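Local coordinates for C-type diheme-containing protein (Kuenenia stuttgartiensis, PDB 6H5L) that binds two c-type hemes and probably passes electrons between them as part of a large multiheme reductase complex from an anammox bacterium, at residues A48-S58 with L185-T194; D113-T121 with D206-Y214. One frame throughout, in Å; residues are numbered along the deposited sequence.

Contact 1: A48-S58 with L185-T194; sequences AYKFRTTPSGS and LRFTTGLNGT. With HEC (heme c), chain L.
The side chains of R52 and N192 lie flat against each other, guanidinium and amide planes only 16° apart, and this stack is the tightly packed part of the contact. The bend at chi3 of R52 (-80°) turns NE back onto Y49 O, 2.6 Å away and close to the guanidinium plane, which fixes the rotation of the group. The same amide is gripped a second time, for N192 OD1 receives an almost straight bond (3.1 Å, 175°) from G57 N in the type II turn P55-S58. Beneath the stack a water takes bonds from R52 N and R186 NE and gives them to K50 O and T189 OG1, so that four polar atoms share one molecule; R186 NH2 adds a weak bond to R52 O. Two cytochrome c units meet here: the loop 48-58 of the first, which holds one heme, is laid against the C-terminal end of helix 180-189 in the second. K50 N and F51 N bind propionate atoms O1A (3.1 Å) and O2A (2.9 Å) of that heme, and the extended K50 chain carries NZ to propionates of both hemes. Packing is looser toward solvent, where S56 and G57 are exposed and A48 CB comes no nearer to N192 O than 4.1 Å.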
loop_
_atom_site.group_PDB
_atom_site.type_symbol
_atom_site.label_atom_id
_atom_site.label_comp_id
_atom_site.label_asym_id
_atom_site.label_seq_id
_atom_site.Cartn_x
_atom_site.Cartn_y
_atom_site.Cartn_z
ATOM N N ALA B 48 -15.249 -47.893 -25.354
ATOM C CA ALA B 48 -14.732 -46.556 -25.627
ATOM C C ALA B 48 -13.897 -46.107 -24.435
ATOM O O ALA B 48 -14.437 -45.832 -23.357
ATOM C CB ALA B 48 -15.870 -45.577 -25.904
ATOM N N TYR B 49 -12.584 -46.031 -24.631
ATOM C CA TYR B 49 -11.646 -45.621 -23.597
ATOM C C TYR B 49 -11.028 -44.284 -23.982
ATOM O O TYR B 49 -10.569 -44.112 -25.116
ATOM C CB TYR B 49 -10.560 -46.679 -23.390
ATOM C CG TYR B 49 -11.044 -47.930 -22.686
ATOM C CD1 TYR B 49 -11.955 -48.786 -23.292
ATOM C CD2 TYR B 49 -10.581 -48.261 -21.418
ATOM C CE1 TYR B 49 -12.396 -49.930 -22.653
ATOM C CE2 TYR B 49 -11.016 -49.404 -20.771
ATOM C CZ TYR B 49 -11.923 -50.234 -21.394
ATOM O OH TYR B 49 -12.361 -51.373 -20.758
ATOM N N LYS B 50 -11.026 -43.341 -23.037
ATOM C CA LYS B 50 -10.528 -41.999 -23.331
ATOM C C LYS B 50 -9.026 -41.997 -23.588
ATOM O O LYS B 50 -8.539 -41.234 -24.430
ATOM C CB LYS B 50 -10.862 -41.041 -22.185
ATOM C CG LYS B 50 -12.324 -40.690 -22.032
ATOM C CD LYS B 50 -12.489 -39.600 -20.981
ATOM C CE LYS B 50 -13.946 -39.286 -20.690
ATOM N NZ LYS B 50 -14.070 -38.248 -19.628
ATOM N N PHE B 51 -8.279 -42.830 -22.868
ATOM C CA PHE B 51 -6.827 -42.699 -22.761
ATOM C C PHE B 51 -6.163 -43.954 -23.318
ATOM O O PHE B 51 -6.172 -45.013 -22.679
ATOM C CB PHE B 51 -6.443 -42.435 -21.313
ATOM C CG PHE B 51 -7.330 -41.428 -20.643
ATOM C CD1 PHE B 51 -7.371 -40.120 -21.096
ATOM C CD2 PHE B 51 -8.143 -41.790 -19.581
ATOM C CE1 PHE B 51 -8.193 -39.186 -20.493
ATOM C CE2 PHE B 51 -8.966 -40.861 -18.973
ATOM C CZ PHE B 51 -8.991 -39.561 -19.431
ATOM N N ARG B 52 -5.597 -43.826 -24.515
ATOM C CA ARG B 52 -4.992 -44.929 -25.240
ATOM C C ARG B 52 -3.653 -44.490 -25.816
ATOM O O ARG B 52 -3.283 -43.312 -25.785
ATOM C CB ARG B 52 -5.902 -45.417 -26.377
ATOM C CG ARG B 52 -7.227 -46.012 -25.932
ATOM C CD ARG B 52 -8.282 -45.881 -27.025
ATOM N NE ARG B 52 -8.858 -44.540 -27.037
ATOM C CZ ARG B 52 -8.484 -43.566 -27.858
ATOM N NH1 ARG B 52 -7.538 -43.778 -28.761
ATOM N NH2 ARG B 52 -9.063 -42.377 -27.778
ATOM N N THR B 53 -2.924 -45.470 -26.340
ATOM C CA THR B 53 -1.812 -45.230 -27.248
ATOM C C THR B 53 -2.179 -45.590 -28.682
ATOM O O THR B 53 -1.310 -45.581 -29.560
ATOM C CB THR B 53 -0.578 -46.016 -26.799
ATOM O OG1 THR B 53 -0.922 -47.398 -26.647
ATOM C CG2 THR B 53 -0.067 -45.482 -25.472
ATOM N N THR B 54 -3.447 -45.900 -28.933
ATOM C CA THR B 54 -3.975 -46.313 -30.222
ATOM C C THR B 54 -4.760 -45.177 -30.871
ATOM O O THR B 54 -5.236 -44.267 -30.185
ATOM C CB THR B 54 -4.879 -47.540 -30.045
ATOM O OG1 THR B 54 -6.012 -47.186 -29.249
ATOM C CG2 THR B 54 -4.115 -48.663 -29.358
ATOM N N PRO B 55 -4.907 -45.191 -32.196
ATOM C CA PRO B 55 -5.619 -44.101 -32.878
ATOM C C PRO B 55 -7.089 -44.027 -32.481
ATOM O O PRO B 55 -7.626 -44.877 -31.767
ATOM C CB PRO B 55 -5.463 -44.453 -34.362
ATOM C CG PRO B 55 -4.247 -45.304 -34.425
ATOM C CD PRO B 55 -4.266 -46.104 -33.157
ATOM N N SER B 56 -7.740 -42.974 -32.978
ATOM C CA SER B 56 -9.136 -42.702 -32.651
ATOM C C SER B 56 -10.048 -43.806 -33.173
ATOM O O SER B 56 -9.929 -44.239 -34.324
ATOM C CB SER B 56 -9.554 -41.346 -33.228
ATOM O OG SER B 56 -10.935 -41.108 -33.026
ATOM N N GLY B 57 -10.968 -44.257 -32.319
ATOM C CA GLY B 57 -11.886 -45.320 -32.658
ATOM C C GLY B 57 -11.394 -46.710 -32.324
ATOM O O GLY B 57 -12.196 -47.654 -32.326
ATOM N N SER B 58 -10.107 -46.865 -32.033
ATOM C CA SER B 58 -9.546 -48.167 -31.730
ATOM C C SER B 58 -9.799 -48.545 -30.274
ATOM O O SER B 58 -10.061 -47.698 -29.415
ATOM C CB SER B 58 -8.044 -48.187 -32.015
ATOM O OG SER B 58 -7.420 -49.309 -31.411
ATOM N N LEU B 185 0.134 -37.275 -26.677
ATOM C CA LEU B 185 -0.594 -38.497 -27.006
ATOM C C LEU B 185 -2.079 -38.222 -27.196
ATOM O O LEU B 185 -2.702 -38.756 -28.122
ATOM C CB LEU B 185 -0.380 -39.546 -25.915
ATOM C CG LEU B 185 0.814 -40.488 -26.086
ATOM C CD1 LEU B 185 1.009 -41.331 -24.837
ATOM C CD2 LEU B 185 0.620 -41.375 -27.307
ATOM N N ARG B 186 -2.665 -37.393 -26.326
ATOM C CA ARG B 186 -4.089 -37.087 -26.431
ATOM C C ARG B 186 -4.418 -36.441 -27.770
ATOM O O ARG B 186 -5.425 -36.783 -28.402
ATOM C CB ARG B 186 -4.517 -36.175 -25.280
ATOM C CG ARG B 186 -4.203 -36.708 -23.888
ATOM C CD ARG B 186 -5.060 -37.910 -23.516
ATOM N NE ARG B 186 -4.490 -39.170 -23.980
ATOM C CZ ARG B 186 -3.550 -39.847 -23.327
ATOM N NH1 ARG B 186 -3.070 -39.380 -22.181
ATOM N NH2 ARG B 186 -3.090 -40.988 -23.820
ATOM N N PHE B 187 -3.581 -35.504 -28.220
ATOM C CA PHE B 187 -3.820 -34.844 -29.498
ATOM C C PHE B 187 -3.561 -35.770 -30.677
ATOM O O PHE B 187 -4.104 -35.536 -31.763
ATOM C CB PHE B 187 -2.945 -33.593 -29.623
ATOM C CG PHE B 187 -3.135 -32.596 -28.510
ATOM C CD1 PHE B 187 -4.298 -32.583 -27.755
ATOM C CD2 PHE B 187 -2.149 -31.668 -28.224
ATOM C CE1 PHE B 187 -4.468 -31.668 -26.734
ATOM C CE2 PHE B 187 -2.315 -30.748 -27.207
ATOM C CZ PHE B 187 -3.475 -30.749 -26.460
ATOM N N THR B 188 -2.752 -36.811 -30.489
ATOM C CA THR B 188 -2.444 -37.755 -31.554
ATOM C C THR B 188 -3.412 -38.930 -31.600
ATOM O O THR B 188 -3.562 -39.554 -32.657
ATOM C CB THR B 188 -1.008 -38.273 -31.387
ATOM O OG1 THR B 188 -0.132 -37.169 -31.129
ATOM C CG2 THR B 188 -0.537 -38.987 -32.649
ATOM N N THR B 189 -4.091 -39.230 -30.494
ATOM C CA THR B 189 -4.995 -40.370 -30.429
ATOM C C THR B 189 -6.464 -39.994 -30.356
ATOM O O THR B 189 -7.306 -40.761 -30.827
ATOM C CB THR B 189 -4.662 -41.246 -29.216
ATOM O OG1 THR B 189 -4.787 -40.470 -28.018
ATOM C CG2 THR B 189 -3.248 -41.784 -29.323
ATOM N N GLY B 190 -6.796 -38.846 -29.784
ATOM C CA GLY B 190 -8.179 -38.500 -29.547
ATOM C C GLY B 190 -8.758 -39.259 -28.367
ATOM O O GLY B 190 -8.269 -40.311 -27.957
ATOM N N LEU B 191 -9.822 -38.694 -27.804
ATOM C CA LEU B 191 -10.482 -39.250 -26.624
ATOM C C LEU B 191 -11.783 -39.907 -27.077
ATOM O O LEU B 191 -12.785 -39.228 -27.315
ATOM C CB LEU B 191 -10.720 -38.167 -25.576
ATOM C CG LEU B 191 -9.529 -37.805 -24.681
ATOM C CD1 LEU B 191 -8.426 -37.095 -25.455
ATOM C CD2 LEU B 191 -9.982 -36.963 -23.498
ATOM N N ASN B 192 -11.755 -41.234 -27.201
ATOM C CA ASN B 192 -12.918 -41.986 -27.663
ATOM C C ASN B 192 -14.094 -41.812 -26.709
ATOM O O ASN B 192 -13.950 -41.950 -25.490
ATOM C CB ASN B 192 -12.563 -43.467 -27.796
ATOM C CG ASN B 192 -11.616 -43.743 -28.948
ATOM O OD1 ASN B 192 -11.117 -42.823 -29.598
ATOM N ND2 ASN B 192 -11.357 -45.019 -29.202
ATOM N N GLY B 193 -15.261 -41.504 -27.272
ATOM C CA GLY B 193 -16.472 -41.327 -26.503
ATOM C C GLY B 193 -16.795 -39.892 -26.146
ATOM O O GLY B 193 -17.867 -39.638 -25.585
ATOM N N THR B 194 -15.904 -38.956 -26.446
ATOM C CA THR B 194 -16.063 -37.549 -26.124
ATOM C C THR B 194 -15.965 -36.715 -27.392
ATOM O O THR B 194 -15.398 -37.164 -28.395
ATOM C CB THR B 194 -14.993 -37.092 -25.119
ATOM O OG1 THR B 194 -13.724 -36.997 -25.780
ATOM C CG2 THR B 194 -14.885 -38.077 -23.970
HETATM FE FE HEC L . -12.598 -46.469 -12.387
HETATM C CHA HEC L . -12.591 -44.476 -15.175
HETATM C CHB HEC L . -10.760 -48.832 -14.109
HETATM C CHC HEC L . -12.631 -48.535 -9.630
HETATM C CHD HEC L . -14.531 -44.192 -10.678
HETATM N NA HEC L . -11.818 -46.627 -14.284
HETATM C C1A HEC L . -11.939 -45.684 -15.280
HETATM C C2A HEC L . -11.260 -46.159 -16.470
HETATM C C3A HEC L . -10.752 -47.378 -16.175
HETATM C C4A HEC L . -11.094 -47.683 -14.797
HETATM C CMA HEC L . -9.937 -48.355 -17.056
HETATM C CAA HEC L . -11.250 -45.288 -17.761
HETATM C CBA HEC L . -10.262 -45.620 -18.878
HETATM C CGA HEC L . -10.493 -44.676 -20.032
HETATM O O1A HEC L . -11.606 -44.094 -20.122
HETATM O O2A HEC L . -9.564 -44.507 -20.863
HETATM N NB HEC L . -11.853 -48.339 -11.957
HETATM C C1B HEC L . -11.096 -49.128 -12.803
HETATM C C2B HEC L . -10.710 -50.320 -12.070
HETATM C C3B HEC L . -11.231 -50.240 -10.840
HETATM C C4B HEC L . -11.956 -48.991 -10.742
HETATM C CMB HEC L . -9.866 -51.481 -12.639
HETATM C CAB HEC L . -11.094 -51.269 -9.694
HETATM C CBB HEC L . -9.646 -51.304 -9.157
HETATM N NC HEC L . -13.428 -46.384 -10.510
HETATM C C1C HEC L . -13.313 -47.342 -9.520
HETATM C C2C HEC L . -13.908 -46.813 -8.311
HETATM C C3C HEC L . -14.548 -45.683 -8.642
HETATM C C4C HEC L . -14.184 -45.344 -10.005
HETATM C CMC HEC L . -14.146 -47.645 -7.031
HETATM C CAC HEC L . -15.399 -44.794 -7.705
HETATM C CBC HEC L . -14.508 -44.165 -6.612
HETATM N ND HEC L . -13.433 -44.623 -12.852
HETATM C C1D HEC L . -14.198 -43.856 -11.974
HETATM C C2D HEC L . -14.587 -42.637 -12.647
HETATM C C3D HEC L . -13.978 -42.732 -14.052
HETATM C C4D HEC L . -13.281 -43.995 -14.086
HETATM C CMD HEC L . -15.439 -41.487 -12.069
HETATM C CAD HEC L . -14.076 -41.708 -15.201
HETATM C CBD HEC L . -13.062 -40.594 -14.975
HETATM C CGD HEC L . -13.191 -39.565 -16.066
HETATM O O1D HEC L . -13.109 -39.940 -17.264
HETATM O O2D HEC L . -13.366 -38.364 -15.735
HETATM O O HOH W 1 -5.884 -40.879 -25.268
#

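Contact 2: D113-T121 with D206-Y214. With HEC (heme c), chain K.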
loop_
_atom_site.group_PDB
_atom_site.type_symbol
_atom_site.label_atom_id
_atom_site.label_comp_id
_atom_site.label_asym_id
_atom_site.label_seq_id
_atom_site.Cartn_x
_atom_site.Cartn_y
_atom_site.Cartn_z
ATOM N N ASP B 113 3.661 -44.100 -32.542
ATOM C CA ASP B 113 5.056 -43.832 -32.209
ATOM C C ASP B 113 5.164 -42.385 -31.740
ATOM O O ASP B 113 4.926 -41.455 -32.518
ATOM C CB ASP B 113 5.962 -44.098 -33.409
ATOM C CG ASP B 113 5.847 -45.522 -33.916
ATOM O OD1 ASP B 113 5.690 -46.439 -33.081
ATOM O OD2 ASP B 113 5.907 -45.723 -35.148
ATOM N N VAL B 114 5.510 -42.202 -30.463
ATOM C CA VAL B 114 5.606 -40.860 -29.895
ATOM C C VAL B 114 6.674 -40.050 -30.618
ATOM O O VAL B 114 6.445 -38.904 -31.024
ATOM C CB VAL B 114 5.891 -40.935 -28.384
ATOM C CG1 VAL B 114 6.134 -39.542 -27.825
ATOM C CG2 VAL B 114 4.744 -41.622 -27.660
ATOM N N GLY B 115 7.852 -40.635 -30.794
ATOM C CA GLY B 115 8.967 -39.892 -31.332
ATOM C C GLY B 115 9.694 -39.131 -30.240
ATOM O O GLY B 115 9.534 -39.384 -29.041
ATOM N N LEU B 116 10.500 -38.176 -30.668
ATOM C CA LEU B 116 11.270 -37.396 -29.710
ATOM C C LEU B 116 10.550 -36.095 -29.403
ATOM O O LEU B 116 10.207 -35.352 -30.334
ATOM C CB LEU B 116 12.661 -37.102 -30.263
ATOM C CG LEU B 116 13.414 -38.321 -30.801
ATOM C CD1 LEU B 116 14.669 -37.887 -31.536
ATOM C CD2 LEU B 116 13.753 -39.281 -29.671
ATOM N N PRO B 117 10.295 -35.786 -28.133
ATOM C CA PRO B 117 9.642 -34.512 -27.802
ATOM C C PRO B 117 10.502 -33.326 -28.219
ATOM O O PRO B 117 11.688 -33.250 -27.891
ATOM C CB PRO B 117 9.468 -34.586 -26.279
ATOM C CG PRO B 117 10.452 -35.616 -25.823
ATOM C CD PRO B 117 10.540 -36.610 -26.937
ATOM N N LEU B 118 9.891 -32.400 -28.955
ATOM C CA LEU B 118 10.605 -31.227 -29.438
ATOM C C LEU B 118 10.917 -30.271 -28.292
ATOM O O LEU B 118 10.209 -30.220 -27.282
ATOM C CB LEU B 118 9.788 -30.503 -30.512
ATOM C CG LEU B 118 10.082 -30.819 -31.981
ATOM C CD1 LEU B 118 10.345 -32.301 -32.167
ATOM C CD2 LEU B 118 8.926 -30.371 -32.867
ATOM N N ARG B 119 11.986 -29.507 -28.465
ATOM C CA ARG B 119 12.430 -28.563 -27.446
ATOM C C ARG B 119 11.487 -27.368 -27.384
ATOM O O ARG B 119 11.315 -26.673 -28.395
ATOM C CB ARG B 119 13.854 -28.109 -27.754
ATOM C CG ARG B 119 14.375 -26.994 -26.866
ATOM C CD ARG B 119 15.130 -27.534 -25.662
ATOM N NE ARG B 119 16.011 -26.520 -25.088
ATOM C CZ ARG B 119 17.290 -26.366 -25.421
ATOM N NH1 ARG B 119 17.844 -27.165 -26.322
ATOM N NH2 ARG B 119 18.016 -25.414 -24.853
ATOM N N PRO B 120 10.858 -27.094 -26.243
ATOM C CA PRO B 120 9.977 -25.923 -26.156
ATOM C C PRO B 120 10.763 -24.623 -26.219
ATOM O O PRO B 120 11.791 -24.463 -25.555
ATOM C CB PRO B 120 9.290 -26.095 -24.797
ATOM C CG PRO B 120 10.226 -26.951 -24.006
ATOM C CD PRO B 120 10.869 -27.879 -24.997
ATOM N N THR B 121 10.271 -23.693 -27.036
ATOM C CA THR B 121 10.886 -22.385 -27.205
ATOM C C THR B 121 9.788 -21.332 -27.244
ATOM O O THR B 121 8.596 -21.648 -27.246
ATOM C CB THR B 121 11.724 -22.303 -28.491
ATOM O OG1 THR B 121 10.857 -22.351 -29.632
ATOM C CG2 THR B 121 12.718 -23.453 -28.572
ATOM N N ASP B 206 5.119 -32.433 -35.707
ATOM C CA ASP B 206 5.745 -31.230 -35.165
ATOM C C ASP B 206 4.703 -30.222 -34.695
ATOM O O ASP B 206 4.891 -29.562 -33.667
ATOM C CB ASP B 206 6.667 -30.602 -36.210
ATOM C CG ASP B 206 7.856 -31.484 -36.543
ATOM O OD1 ASP B 206 7.642 -32.655 -36.924
ATOM O OD2 ASP B 206 9.004 -31.004 -36.435
ATOM N N GLU B 207 3.598 -30.090 -35.434
ATOM C CA GLU B 207 2.585 -29.105 -35.071
ATOM C C GLU B 207 1.871 -29.472 -33.776
ATOM O O GLU B 207 1.446 -28.582 -33.032
ATOM C CB GLU B 207 1.576 -28.940 -36.208
ATOM C CG GLU B 207 2.171 -28.346 -37.472
ATOM C CD GLU B 207 1.162 -28.242 -38.597
ATOM O OE1 GLU B 207 0.519 -27.179 -38.726
ATOM O OE2 GLU B 207 1.007 -29.230 -39.344
ATOM N N ARG B 208 1.730 -30.766 -33.486
ATOM C CA ARG B 208 1.124 -31.175 -32.227
ATOM C C ARG B 208 2.075 -31.018 -31.048
ATOM O O ARG B 208 1.612 -30.904 -29.908
ATOM C CB ARG B 208 0.629 -32.619 -32.320
ATOM C CG ARG B 208 -0.529 -32.795 -33.294
ATOM C CD ARG B 208 -1.150 -34.178 -33.197
ATOM N NE ARG B 208 -0.168 -35.233 -33.422
ATOM C CZ ARG B 208 0.219 -35.650 -34.623
ATOM N NH1 ARG B 208 -0.292 -35.099 -35.716
ATOM N NH2 ARG B 208 1.119 -36.615 -34.731
ATOM N N TRP B 209 3.387 -31.007 -31.292
ATOM C CA TRP B 209 4.317 -30.611 -30.240
ATOM C C TRP B 209 4.265 -29.105 -30.010
ATOM O O TRP B 209 4.353 -28.646 -28.866
ATOM C CB TRP B 209 5.740 -31.054 -30.582
ATOM C CG TRP B 209 5.972 -32.528 -30.414
ATOM C CD1 TRP B 209 6.204 -33.438 -31.402
ATOM C CD2 TRP B 209 5.989 -33.261 -29.181
ATOM N NE1 TRP B 209 6.367 -34.692 -30.864
ATOM C CE2 TRP B 209 6.239 -34.611 -29.503
ATOM C CE3 TRP B 209 5.818 -32.908 -27.839
ATOM C CZ2 TRP B 209 6.321 -35.607 -28.532
ATOM C CZ3 TRP B 209 5.900 -33.899 -26.876
ATOM C CH2 TRP B 209 6.148 -35.232 -27.227
ATOM N N TYR B 210 4.134 -28.322 -31.086
ATOM C CA TYR B 210 3.875 -26.891 -30.936
ATOM C C TYR B 210 2.623 -26.660 -30.103
ATOM O O TYR B 210 2.624 -25.863 -29.157
ATOM C CB TYR B 210 3.710 -26.222 -32.304
ATOM C CG TYR B 210 4.846 -26.396 -33.292
ATOM C CD1 TYR B 210 6.125 -26.744 -32.874
ATOM C CD2 TYR B 210 4.632 -26.197 -34.651
ATOM C CE1 TYR B 210 7.156 -26.898 -33.788
ATOM C CE2 TYR B 210 5.653 -26.348 -35.567
ATOM C CZ TYR B 210 6.912 -26.698 -35.131
ATOM O OH TYR B 210 7.932 -26.848 -36.042
ATOM N N LEU B 211 1.539 -27.356 -30.453
ATOM C CA LEU B 211 0.285 -27.216 -29.722
ATOM C C LEU B 211 0.436 -27.668 -28.276
ATOM O O LEU B 211 -0.087 -27.025 -27.359
ATOM C CB LEU B 211 -0.810 -28.017 -30.423
ATOM C CG LEU B 211 -2.216 -28.010 -29.830
ATOM C CD1 LEU B 211 -2.811 -26.613 -29.874
ATOM C CD2 LEU B 211 -3.096 -28.997 -30.580
ATOM N N THR B 212 1.145 -28.777 -28.053
ATOM C CA THR B 212 1.386 -29.242 -26.691
ATOM C C THR B 212 2.127 -28.191 -25.875
ATOM O O THR B 212 1.777 -27.932 -24.718
ATOM C CB THR B 212 2.175 -30.552 -26.712
ATOM O OG1 THR B 212 1.370 -31.589 -27.287
ATOM C CG2 THR B 212 2.589 -30.953 -25.310
ATOM N N HIS B 213 3.150 -27.568 -26.466
ATOM C CA HIS B 213 3.930 -26.569 -25.740
ATOM C C HIS B 213 3.067 -25.387 -25.317
ATOM O O HIS B 213 3.237 -24.851 -24.216
ATOM C CB HIS B 213 5.106 -26.097 -26.597
ATOM C CG HIS B 213 6.129 -27.160 -26.852
ATOM N ND1 HIS B 213 7.088 -27.050 -27.837
ATOM C CD2 HIS B 213 6.346 -28.353 -26.249
ATOM C CE1 HIS B 213 7.849 -28.130 -27.831
ATOM N NE2 HIS B 213 7.421 -28.936 -26.877
ATOM N N TYR B 214 2.137 -24.964 -26.176
ATOM C CA TYR B 214 1.266 -23.851 -25.809
ATOM C C TYR B 214 0.254 -24.263 -24.748
ATOM O O TYR B 214 -0.098 -23.461 -23.874
ATOM C CB TYR B 214 0.545 -23.301 -27.038
ATOM C CG TYR B 214 -0.454 -22.224 -26.684
ATOM C CD1 TYR B 214 -0.032 -20.956 -26.308
ATOM C CD2 TYR B 214 -1.820 -22.480 -26.711
ATOM C CE1 TYR B 214 -0.942 -19.968 -25.975
ATOM C CE2 TYR B 214 -2.736 -21.500 -26.380
ATOM C CZ TYR B 214 -2.292 -20.246 -26.015
ATOM O OH TYR B 214 -3.204 -19.270 -25.686
HETATM FE FE HEC K . -10.363 -30.463 -25.944
HETATM C CHA HEC K . -10.114 -32.725 -23.374
HETATM C CHB HEC K . -7.028 -29.712 -25.587
HETATM C CHC HEC K . -10.502 -28.470 -28.737
HETATM C CHD HEC K . -13.779 -30.605 -25.855
HETATM N NA HEC K . -8.831 -31.146 -24.741
HETATM C C1A HEC K . -8.980 -31.997 -23.664
HETATM C C2A HEC K . -7.741 -31.990 -22.909
HETATM C C3A HEC K . -6.891 -31.155 -23.520
HETATM C C4A HEC K . -7.559 -30.608 -24.685
HETATM C CMA HEC K . -5.448 -30.823 -23.076
HETATM C CAA HEC K . -7.466 -32.801 -21.621
HETATM C CBA HEC K . -6.587 -34.011 -21.933
HETATM C CGA HEC K . -6.367 -34.810 -20.674
HETATM O O1A HEC K . -7.002 -34.485 -19.638
HETATM O O2A HEC K . -5.560 -35.774 -20.705
HETATM N NB HEC K . -9.030 -29.238 -26.933
HETATM C C1B HEC K . -7.668 -29.218 -26.704
HETATM C C2B HEC K . -7.028 -28.600 -27.847
HETATM C C3B HEC K . -7.984 -28.250 -28.721
HETATM C C4B HEC K . -9.263 -28.649 -28.161
HETATM C CMB HEC K . -5.503 -28.377 -27.970
HETATM C CAB HEC K . -7.810 -27.547 -30.088
HETATM C CBB HEC K . -6.961 -28.374 -31.078
HETATM N NC HEC K . -11.863 -29.646 -27.061
HETATM C C1C HEC K . -11.702 -28.915 -28.224
HETATM C C2C HEC K . -12.994 -28.820 -28.876
HETATM C C3C HEC K . -13.912 -29.292 -28.019
HETATM C C4C HEC K . -13.211 -29.902 -26.899
HETATM C CMC HEC K . -13.274 -27.933 -30.113
HETATM C CAC HEC K . -15.445 -29.323 -28.239
HETATM C CBC HEC K . -15.807 -30.273 -29.400
HETATM N ND HEC K . -11.740 -31.497 -24.774
HETATM C C1D HEC K . -13.119 -31.425 -24.958
HETATM C C2D HEC K . -13.750 -32.355 -24.047
HETATM C C3D HEC K . -12.604 -33.019 -23.270
HETATM C C4D HEC K . -11.394 -32.423 -23.789
HETATM C CMD HEC K . -15.261 -32.623 -23.891
HETATM C CAD HEC K . -12.713 -34.096 -22.166
HETATM C CBD HEC K . -13.009 -33.430 -20.826
HETATM C CGD HEC K . -13.260 -34.477 -19.772
HETATM O O1D HEC K . -13.001 -35.680 -20.040
HETATM O O2D HEC K . -13.724 -34.109 -18.661
#
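W209 and H213, one turn apart on helix 205-217, both hold CG anti to the carbonyl carbon (chi1 -74° and -66°), and this shared torsion carries the indole under P117 and the imidazole under P120. Two prolines of an extended segment thus meet two aromatic rings of a helix, a clear case of CH-pi packing. P117 CA sits 3.6 Å from the centroid of the six-membered ring of W209, and P117 CB is 3.5 Å from CH2, both over the same face. P120 CB approaches the H213 ring almost along its normal, 3.8 Å from the centroid. At the rim of the indole, V114 CG1 touches CZ2 at 4.0 Å, and W209 also stacks on the ring of Y184. Between the two prolines L118 points into the helix surface: its CD2 lies 4.0 Å from W209 CB and equally far from Y210 CE1, while OD2 of D206 comes across the same methyl. The imidazole is covered on its other face by W209 O. Replacing W209 by an alanine removes the indole, and P117, V114 and Y184 would probably be left without the flat surface they pack on. On its outer side the segment meets a second copy of this protein, where R119 bonds to Y71 O of that subunit. The opposite side of the helix faces a heme, with L211 CD2 3.6 Å from methyl CMB. H213 ND1 is hydrogen-bonded to T124, which ties the rotation of the imidazole to helix 122-135, and Y210 and Y214 pack on that helix too, joining the first and last helices of the second cytochrome c unit, as in the crossing of N- and C-terminal helices usual in this fold.

Contact 1 is central in the chain, though one edge reaches solvent; its centre is about 7 Å from that of the chain, whereas contact 2 sits about 19 Å out, where a second subunit also reaches it. Their chemistry follows their place. Between the two heme units, contact 1 is a network of guanidinium, amide, water and propionate; near the surface, contact 2 rests on prolines, leucine and aromatic rings. The two are joined through helices 180-189 and 205-217, which follow each other in the chain: T188 OG1 probably hydrogen-bonds R208 NE at 3.0 Å, and F187 packs on L211 and T212. The centres of the contacts are about 18 Å apart.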